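Local coordinates for DUF1116 domain-containing protein (Enterococcus faecalis, PDB 3CLQ) that is of unknown function but belongs to the AllG family, whose namesake is a subunit of oxamate carbamoyltransferase, at residues C190-L201 with D230-M238; E311-M320 with M379-I387. All coordinates share one frame; numbering follows the deposited sequence.

Contact 1 of 2, residues C190-L201 with D230-M238; sequences CHNRNVAGSTLL and DYFSGPTWM
Ser198 and Ser233 meet where two helix starts come together, and their hydroxyls show how a short polar chain can be threaded through a buried interface. Three hydrogen bonds converge on Ser198 OG. It donates to Asp230 O at 3.0 Å, from above the carbonyl plane, and accepts both from Ser233 OG at 2.8 Å and from Ser233 N at 2.9 Å, the last with an N-H...O angle of 160°. With chi1 at 69°, Ser233 OG sits between its own backbone N and carbonyl carbon, close enough to receive a weak bond from Trp237 NE1. The chain therefore runs from indole to hydroxyl, to hydroxyl, to carbonyl.

Aromatic contacts form a second group. Cys190 SG lies over one face of the Trp237 indole, 3.9 Å from the centroid of the five-membered ring, while Ser233 O stands over the opposite face. In the plane of the ring, Asn194 OD1 comes to the edge 3.4 Å from Trp237 CD1. Gly197 CA closes on Trp237 CZ2 at 3.6 Å, close packing against a glycine that has no side chain.

Apolar packing is left to Leu201, which crosses Phe232 at about a right angle, CD1 to CE2 3.9 Å. The same Leu201 CD1 meets Thr236 tip to tip at its hydroxyl OG1, which is hydrogen-bonded to His116.

The type I turn from Tyr231 to Gly234 leads into helix 234-247, which is thus fastened against the first turns of helix 195-210. Helix 176-183 adds Leu180 beside Cys190 and Met179 beside Trp237, while Met186 of the second subunit packs on Val195 and Ala196.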
loop_
_atom_site.group_PDB
_atom_site.type_symbol
_atom_site.label_atom_id
_atom_site.label_comp_id
_atom_site.label_asym_id
_atom_site.label_seq_id
_atom_site.Cartn_x
_atom_site.Cartn_y
_atom_site.Cartn_z
ATOM N N CYS B 190 9.554 3.784 -4.303
ATOM C CA CYS B 190 9.446 3.777 -5.769
ATOM C C CYS B 190 10.743 3.521 -6.541
ATOM O O CYS B 190 10.860 3.881 -7.688
ATOM C CB CYS B 190 8.738 5.047 -6.286
ATOM S SG CYS B 190 6.967 5.215 -5.750
ATOM N N HIS B 191 11.709 2.885 -5.903
ATOM C CA HIS B 191 12.895 2.400 -6.587
ATOM C C HIS B 191 13.036 0.917 -6.220
ATOM O O HIS B 191 12.796 0.039 -7.054
ATOM C CB HIS B 191 14.114 3.190 -6.123
ATOM C CG HIS B 191 15.343 2.952 -6.937
ATOM N ND1 HIS B 191 16.253 3.952 -7.215
ATOM C CD2 HIS B 191 15.831 1.827 -7.515
ATOM C CE1 HIS B 191 17.244 3.453 -7.935
ATOM N NE2 HIS B 191 17.013 2.166 -8.131
ATOM N N ASN B 192 13.385 0.648 -4.960
ATOM C CA ASN B 192 13.617 -0.713 -4.473
ATOM C C ASN B 192 12.365 -1.440 -3.972
ATOM O O ASN B 192 12.200 -2.634 -4.207
ATOM C CB ASN B 192 14.645 -0.670 -3.362
ATOM C CG ASN B 192 15.972 -0.101 -3.833
ATOM O OD1 ASN B 192 16.700 -0.767 -4.587
ATOM N ND2 ASN B 192 16.301 1.140 -3.401
ATOM N N ARG B 193 11.490 -0.720 -3.270
ATOM C CA ARG B 193 10.251 -1.298 -2.780
ATOM C C ARG B 193 9.080 -0.649 -3.538
ATOM O O ARG B 193 8.873 0.563 -3.452
ATOM C CB ARG B 193 10.151 -1.177 -1.250
ATOM C CG ARG B 193 8.754 -0.985 -0.697
ATOM C CD ARG B 193 8.622 -1.182 0.815
ATOM N NE ARG B 193 8.634 -2.605 1.113
ATOM C CZ ARG B 193 7.636 -3.314 1.640
ATOM N NH1 ARG B 193 6.498 -2.751 1.979
ATOM N NH2 ARG B 193 7.808 -4.604 1.845
ATOM N N ASN B 194 8.337 -1.465 -4.290
ATOM C CA ASN B 194 7.324 -0.969 -5.224
ATOM C C ASN B 194 5.981 -1.638 -5.022
ATOM O O ASN B 194 5.083 -1.509 -5.869
ATOM C CB ASN B 194 7.775 -1.188 -6.688
ATOM C CG ASN B 194 8.870 -0.222 -7.121
ATOM O OD1 ASN B 194 8.698 1.004 -7.034
ATOM N ND2 ASN B 194 9.993 -0.759 -7.590
ATOM N N VAL B 195 5.845 -2.325 -3.886
ATOM C CA VAL B 195 4.684 -3.174 -3.619
ATOM C C VAL B 195 3.376 -2.402 -3.677
ATOM O O VAL B 195 2.420 -2.810 -4.376
ATOM C CB VAL B 195 4.756 -3.899 -2.243
ATOM C CG1 VAL B 195 3.972 -5.228 -2.325
ATOM C CG2 VAL B 195 6.179 -4.173 -1.854
ATOM N N ALA B 196 3.336 -1.297 -2.933
ATOM C CA ALA B 196 2.122 -0.487 -2.830
ATOM C C ALA B 196 1.730 0.059 -4.199
ATOM O O ALA B 196 0.600 -0.123 -4.653
ATOM C CB ALA B 196 2.330 0.624 -1.867
ATOM N N GLY B 197 2.695 0.696 -4.865
ATOM C CA GLY B 197 2.490 1.247 -6.197
ATOM C C GLY B 197 2.017 0.192 -7.163
ATOM O O GLY B 197 1.134 0.438 -7.981
ATOM N N SER B 198 2.588 -0.998 -7.066
ATOM C CA SER B 198 2.279 -2.028 -8.045
ATOM C C SER B 198 0.864 -2.503 -7.839
ATOM O O SER B 198 0.102 -2.671 -8.791
ATOM C CB SER B 198 3.279 -3.174 -7.953
ATOM O OG SER B 198 4.482 -2.825 -8.635
ATOM N N THR B 199 0.493 -2.660 -6.578
ATOM C CA THR B 199 -0.855 -3.061 -6.227
ATOM C C THR B 199 -1.882 -1.970 -6.524
ATOM O O THR B 199 -3.040 -2.265 -6.783
ATOM C CB THR B 199 -0.877 -3.435 -4.752
ATOM O OG1 THR B 199 0.236 -4.297 -4.521
ATOM C CG2 THR B 199 -2.140 -4.165 -4.380
ATOM N N LEU B 200 -1.475 -0.712 -6.491
ATOM C CA LEU B 200 -2.405 0.355 -6.822
ATOM C C LEU B 200 -2.631 0.425 -8.321
ATOM O O LEU B 200 -3.696 0.825 -8.772
ATOM C CB LEU B 200 -1.911 1.719 -6.332
ATOM C CG LEU B 200 -2.053 2.019 -4.840
ATOM C CD1 LEU B 200 -1.161 3.229 -4.501
ATOM C CD2 LEU B 200 -3.506 2.235 -4.366
ATOM N N LEU B 201 -1.622 0.039 -9.085
ATOM C CA LEU B 201 -1.686 0.123 -10.519
ATOM C C LEU B 201 -2.486 -1.031 -11.097
ATOM O O LEU B 201 -3.322 -0.810 -11.970
ATOM C CB LEU B 201 -0.278 0.096 -11.090
ATOM C CG LEU B 201 0.069 1.004 -12.256
ATOM C CD1 LEU B 201 1.137 0.371 -13.149
ATOM C CD2 LEU B 201 -1.144 1.291 -13.030
ATOM N N ASP B 230 6.453 -8.182 -7.347
ATOM C CA ASP B 230 5.942 -6.890 -6.931
ATOM C C ASP B 230 6.584 -5.739 -7.706
ATOM O O ASP B 230 6.448 -4.600 -7.323
ATOM C CB ASP B 230 6.039 -6.711 -5.414
ATOM C CG ASP B 230 7.461 -6.619 -4.930
ATOM O OD1 ASP B 230 7.673 -6.419 -3.690
ATOM O OD2 ASP B 230 8.366 -6.737 -5.788
ATOM N N TYR B 231 7.236 -6.039 -8.820
ATOM C CA TYR B 231 7.980 -5.023 -9.533
ATOM C C TYR B 231 7.251 -4.368 -10.704
ATOM O O TYR B 231 7.805 -3.526 -11.395
ATOM C CB TYR B 231 9.298 -5.618 -10.058
ATOM C CG TYR B 231 10.242 -4.574 -10.617
ATOM C CD1 TYR B 231 10.775 -3.571 -9.790
ATOM C CD2 TYR B 231 10.584 -4.576 -11.965
ATOM C CE1 TYR B 231 11.641 -2.599 -10.292
ATOM C CE2 TYR B 231 11.456 -3.598 -12.497
ATOM C CZ TYR B 231 11.982 -2.616 -11.650
ATOM O OH TYR B 231 12.830 -1.661 -12.168
ATOM N N PHE B 232 6.017 -4.753 -10.958
ATOM C CA PHE B 232 5.344 -4.243 -12.152
ATOM C C PHE B 232 5.284 -2.703 -12.339
ATOM O O PHE B 232 5.335 -2.226 -13.453
ATOM C CB PHE B 232 3.936 -4.830 -12.280
ATOM C CG PHE B 232 3.288 -4.461 -13.550
ATOM C CD1 PHE B 232 3.763 -4.994 -14.759
ATOM C CD2 PHE B 232 2.281 -3.510 -13.579
ATOM C CE1 PHE B 232 3.207 -4.628 -15.978
ATOM C CE2 PHE B 232 1.708 -3.139 -14.787
ATOM C CZ PHE B 232 2.177 -3.701 -16.001
ATOM N N SER B 233 5.164 -1.927 -11.272
ATOM C CA SER B 233 5.076 -0.471 -11.404
ATOM C C SER B 233 6.437 0.254 -11.359
ATOM O O SER B 233 6.502 1.490 -11.498
ATOM C CB SER B 233 4.190 0.086 -10.291
ATOM O OG SER B 233 4.842 -0.059 -9.048
ATOM N N GLY B 234 7.505 -0.505 -11.128
ATOM C CA GLY B 234 8.850 0.055 -11.049
ATOM C C GLY B 234 9.161 0.928 -12.250
ATOM O O GLY B 234 9.465 2.111 -12.100
ATOM N N PRO B 235 9.102 0.352 -13.459
ATOM C CA PRO B 235 9.282 1.175 -14.648
ATOM C C PRO B 235 8.356 2.381 -14.692
ATOM O O PRO B 235 8.773 3.478 -15.112
ATOM C CB PRO B 235 8.976 0.200 -15.792
ATOM C CG PRO B 235 9.457 -1.104 -15.241
ATOM C CD PRO B 235 8.960 -1.070 -13.803
ATOM N N THR B 236 7.122 2.187 -14.243
ATOM C CA THR B 236 6.133 3.238 -14.294
ATOM C C THR B 236 6.635 4.485 -13.565
ATOM O O THR B 236 6.485 5.602 -14.048
ATOM C CB THR B 236 4.804 2.746 -13.706
ATOM O OG1 THR B 236 4.527 1.427 -14.199
ATOM C CG2 THR B 236 3.654 3.673 -14.082
ATOM N N TRP B 237 7.268 4.315 -12.418
ATOM C CA TRP B 237 7.720 5.492 -11.700
ATOM C C TRP B 237 8.931 6.151 -12.369
ATOM O O TRP B 237 9.083 7.366 -12.346
ATOM C CB TRP B 237 7.984 5.147 -10.238
ATOM C CG TRP B 237 6.848 4.347 -9.621
ATOM C CD1 TRP B 237 6.953 3.161 -8.914
ATOM C CD2 TRP B 237 5.448 4.652 -9.677
ATOM N NE1 TRP B 237 5.704 2.723 -8.519
ATOM C CE2 TRP B 237 4.761 3.616 -8.971
ATOM C CE3 TRP B 237 4.705 5.707 -10.226
ATOM C CZ2 TRP B 237 3.365 3.614 -8.805
ATOM C CZ3 TRP B 237 3.326 5.696 -10.085
ATOM C CH2 TRP B 237 2.664 4.648 -9.374
HETATM N N MSE B 238 9.769 5.350 -12.997
HETATM C CA MSE B 238 10.917 5.892 -13.716
HETATM C C MSE B 238 10.395 6.815 -14.783
HETATM O O MSE B 238 10.904 7.930 -14.986
HETATM C CB MSE B 238 11.775 4.775 -14.331
HETATM C CG MSE B 238 12.513 3.964 -13.272
HETATM SE SE MSE B 238 13.353 2.305 -13.884
HETATM C CE MSE B 238 13.670 1.466 -12.125
#

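Contact 2 of 2, residues E311-M320 with M379-I387; sequences ETYGVGGFAM and MLPVINTAI
Gly317 lies against Val382 and Asn384, its CA 3.9 Å from Asn384 OD1 and its O equally near Val382 CG1. Lacking a side chain, the glycine lets the two chains run close, with CA atoms of Gly317 and Asn384 4.8 Å apart. Beside it, Glu311 reaches over from the short helix 309-313 and crosses Ile383 at about a right angle, with CD 3.6 Å from Ile383 CB. The chain bends at chi2 (-107°), yet the carboxylate makes no bond to the strand: Gly317 N donates to OE1, and His191 ND1 gives OE2 a weak bond. Asn384 OD1 touches the stem of selenomethionine Met320, 3.3 Å from its CG.

Strand 383-388 is one arm of a two-stranded antiparallel sheet with strand 396-402, so this close-packed part sets the glycine-containing loop after helix 309-313 against the start of the pair. Leu401 of the partner strand covers Val382 and Asn384 as well.

Packing is looser toward Phe318, where the strand has not yet begun. The Phe318 ring presents an edge to Val382 O, in plane and 3.5 Å from CE2; Glu311 O sits over the centre of one face. Pro381 lies alongside, with CB 4.1 Å from Phe318 CE2, and Val382 CG1 stays 4.4 Å from Phe318 CD2. No hydrogen bond joins the two segments, and the chain enters through the partly exposed Met379 and Leu380, which precede Pro381.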
loop_
_atom_site.group_PDB
_atom_site.type_symbol
_atom_site.label_atom_id
_atom_site.label_comp_id
_atom_site.label_asym_id
_atom_site.label_seq_id
_atom_site.Cartn_x
_atom_site.Cartn_y
_atom_site.Cartn_z
ATOM N N GLU B 311 15.831 9.005 -7.742
ATOM C CA GLU B 311 16.424 9.921 -6.800
ATOM C C GLU B 311 16.681 11.286 -7.422
ATOM O O GLU B 311 16.736 12.291 -6.691
ATOM C CB GLU B 311 17.693 9.330 -6.199
ATOM C CG GLU B 311 18.018 7.977 -6.791
ATOM C CD GLU B 311 17.735 6.839 -5.827
ATOM O OE1 GLU B 311 17.840 7.063 -4.604
ATOM O OE2 GLU B 311 17.431 5.714 -6.291
ATOM N N THR B 312 16.823 11.345 -8.752
ATOM C CA THR B 312 16.967 12.654 -9.413
ATOM C C THR B 312 15.709 13.472 -9.192
ATOM O O THR B 312 15.788 14.685 -9.149
ATOM C CB THR B 312 17.240 12.604 -10.951
ATOM O OG1 THR B 312 18.432 11.880 -11.230
ATOM C CG2 THR B 312 17.427 14.010 -11.498
ATOM N N TYR B 313 14.566 12.787 -9.065
ATOM C CA TYR B 313 13.239 13.380 -8.886
ATOM C C TYR B 313 12.932 13.739 -7.431
ATOM O O TYR B 313 12.188 14.674 -7.157
ATOM C CB TYR B 313 12.158 12.403 -9.368
ATOM C CG TYR B 313 10.728 12.932 -9.204
ATOM C CD1 TYR B 313 10.222 13.916 -10.043
ATOM C CD2 TYR B 313 9.911 12.469 -8.191
ATOM C CE1 TYR B 313 8.933 14.410 -9.880
ATOM C CE2 TYR B 313 8.628 12.941 -8.016
ATOM C CZ TYR B 313 8.137 13.907 -8.858
ATOM O OH TYR B 313 6.839 14.362 -8.688
ATOM N N GLY B 314 13.464 12.955 -6.509
ATOM C CA GLY B 314 13.314 13.209 -5.091
ATOM C C GLY B 314 12.852 11.949 -4.407
ATOM O O GLY B 314 12.631 11.926 -3.205
ATOM N N VAL B 315 12.706 10.881 -5.172
ATOM C CA VAL B 315 12.234 9.675 -4.561
ATOM C C VAL B 315 13.323 8.564 -4.529
ATOM O O VAL B 315 14.514 8.868 -4.646
ATOM C CB VAL B 315 10.828 9.347 -5.105
ATOM C CG1 VAL B 315 10.859 8.323 -6.207
ATOM C CG2 VAL B 315 9.969 8.925 -3.990
ATOM N N GLY B 316 12.979 7.298 -4.301
ATOM C CA GLY B 316 14.032 6.280 -4.131
ATOM C C GLY B 316 14.854 6.468 -2.859
ATOM O O GLY B 316 14.310 6.603 -1.766
ATOM N N GLY B 317 16.175 6.480 -2.986
ATOM C CA GLY B 317 17.027 6.666 -1.815
ATOM C C GLY B 317 16.846 8.014 -1.136
ATOM O O GLY B 317 17.044 8.149 0.088
ATOM N N PHE B 318 16.475 9.022 -1.924
ATOM C CA PHE B 318 16.178 10.335 -1.363
ATOM C C PHE B 318 14.979 10.218 -0.426
ATOM O O PHE B 318 14.887 10.926 0.569
ATOM C CB PHE B 318 15.890 11.337 -2.480
ATOM C CG PHE B 318 17.124 12.015 -3.039
ATOM C CD1 PHE B 318 17.124 13.378 -3.298
ATOM C CD2 PHE B 318 18.274 11.293 -3.319
ATOM C CE1 PHE B 318 18.248 14.008 -3.814
ATOM C CE2 PHE B 318 19.403 11.919 -3.839
ATOM C CZ PHE B 318 19.390 13.278 -4.085
ATOM N N ALA B 319 14.054 9.310 -0.746
ATOM C CA ALA B 319 12.864 9.117 0.088
ATOM C C ALA B 319 13.052 7.991 1.077
ATOM O O ALA B 319 12.152 7.671 1.802
ATOM C CB ALA B 319 11.638 8.873 -0.747
HETATM N N MSE B 320 14.228 7.392 1.095
HETATM C CA MSE B 320 14.553 6.343 2.045
HETATM C C MSE B 320 13.622 6.312 3.259
HETATM O O MSE B 320 13.015 5.295 3.548
HETATM C CB MSE B 320 15.979 6.562 2.514
HETATM C CG MSE B 320 16.843 5.334 2.563
HETATM SE SE MSE B 320 18.653 5.849 3.119
HETATM C CE MSE B 320 19.132 4.089 3.878
HETATM N N MSE B 379 28.882 16.927 -0.216
HETATM C CA MSE B 379 27.954 15.816 -0.056
HETATM C C MSE B 379 27.355 15.332 -1.382
HETATM O O MSE B 379 26.753 16.118 -2.124
HETATM C CB MSE B 379 26.839 16.259 0.878
HETATM C CG MSE B 379 25.843 15.213 1.201
HETATM SE SE MSE B 379 24.382 16.010 2.250
HETATM C CE MSE B 379 22.982 15.958 0.925
ATOM N N LEU B 380 27.503 14.042 -1.679
ATOM C CA LEU B 380 26.951 13.479 -2.928
ATOM C C LEU B 380 25.537 12.905 -2.791
ATOM O O LEU B 380 25.138 12.455 -1.711
ATOM C CB LEU B 380 27.871 12.387 -3.475
ATOM C CG LEU B 380 29.105 12.718 -4.332
ATOM C CD1 LEU B 380 29.662 14.122 -4.068
ATOM C CD2 LEU B 380 30.189 11.647 -4.132
ATOM N N PRO B 381 24.765 12.914 -3.891
ATOM C CA PRO B 381 23.508 12.186 -3.919
ATOM C C PRO B 381 23.692 10.754 -3.442
ATOM O O PRO B 381 24.631 10.079 -3.833
ATOM C CB PRO B 381 23.161 12.177 -5.401
ATOM C CG PRO B 381 23.691 13.440 -5.882
ATOM C CD PRO B 381 25.000 13.612 -5.163
ATOM N N VAL B 382 22.809 10.310 -2.572
ATOM C CA VAL B 382 22.812 8.933 -2.132
ATOM C C VAL B 382 21.806 8.213 -2.996
ATOM O O VAL B 382 20.688 8.686 -3.153
ATOM C CB VAL B 382 22.328 8.827 -0.681
ATOM C CG1 VAL B 382 20.794 8.985 -0.609
ATOM C CG2 VAL B 382 22.743 7.515 -0.093
ATOM N N ILE B 383 22.182 7.086 -3.579
ATOM C CA ILE B 383 21.186 6.297 -4.285
ATOM C C ILE B 383 21.158 4.861 -3.791
ATOM O O ILE B 383 22.191 4.249 -3.590
ATOM C CB ILE B 383 21.330 6.394 -5.803
ATOM C CG1 ILE B 383 21.297 5.024 -6.433
ATOM C CG2 ILE B 383 22.621 7.072 -6.219
ATOM C CD1 ILE B 383 21.605 5.109 -7.879
ATOM N N ASN B 384 19.965 4.344 -3.539
ATOM C CA ASN B 384 19.814 2.951 -3.147
ATOM C C ASN B 384 19.383 2.202 -4.393
ATOM O O ASN B 384 18.457 2.620 -5.091
ATOM C CB ASN B 384 18.736 2.794 -2.062
ATOM C CG ASN B 384 19.198 3.244 -0.647
ATOM O OD1 ASN B 384 18.358 3.656 0.188
ATOM N ND2 ASN B 384 20.503 3.128 -0.359
ATOM N N THR B 385 20.044 1.098 -4.684
ATOM C CA THR B 385 19.779 0.374 -5.914
ATOM C C THR B 385 20.076 -1.104 -5.704
ATOM O O THR B 385 20.731 -1.486 -4.717
ATOM C CB THR B 385 20.640 0.922 -7.074
ATOM O OG1 THR B 385 20.655 -0.023 -8.145
ATOM C CG2 THR B 385 22.081 1.128 -6.638
ATOM N N ALA B 386 19.585 -1.935 -6.621
ATOM C CA ALA B 386 19.868 -3.366 -6.579
ATOM C C ALA B 386 21.309 -3.651 -6.997
ATOM O O ALA B 386 21.832 -2.996 -7.905
ATOM C CB ALA B 386 18.902 -4.125 -7.487
ATOM N N ILE B 387 21.952 -4.620 -6.341
ATOM C CA ILE B 387 23.242 -5.115 -6.833
ATOM C C ILE B 387 23.058 -6.335 -7.756
ATOM O O ILE B 387 22.327 -7.275 -7.445
ATOM C CB ILE B 387 24.291 -5.316 -5.695
ATOM C CG1 ILE B 387 23.941 -6.477 -4.794
ATOM C CG2 ILE B 387 24.330 -4.108 -4.768
ATOM C CD1 ILE B 387 24.629 -6.362 -3.460
#

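From the N terminus, contact 1 comes first: residues 190-201 and 230-238 close a largely helical loop of 28 residues that holds the rest of helix 195-210 and helix 216-226. The chain then builds the antiparallel sheet of strands 257-263, 266-271, 280-283 and 304-305 before contact 2 opens at Glu311. Contact 2 closes a longer loop of 58 residues, mixed helix and strand, before the chain reaches strand 383-388. The contacts follow in series, neither nesting nor crossing, yet the centres of contact 1 and contact 2 lie about 15 Å apart. Asn192 ND2 probably hydrogen-bonds Asn384 O at 3.1 Å, tying the loop before helix 195-210 to strand 383-388.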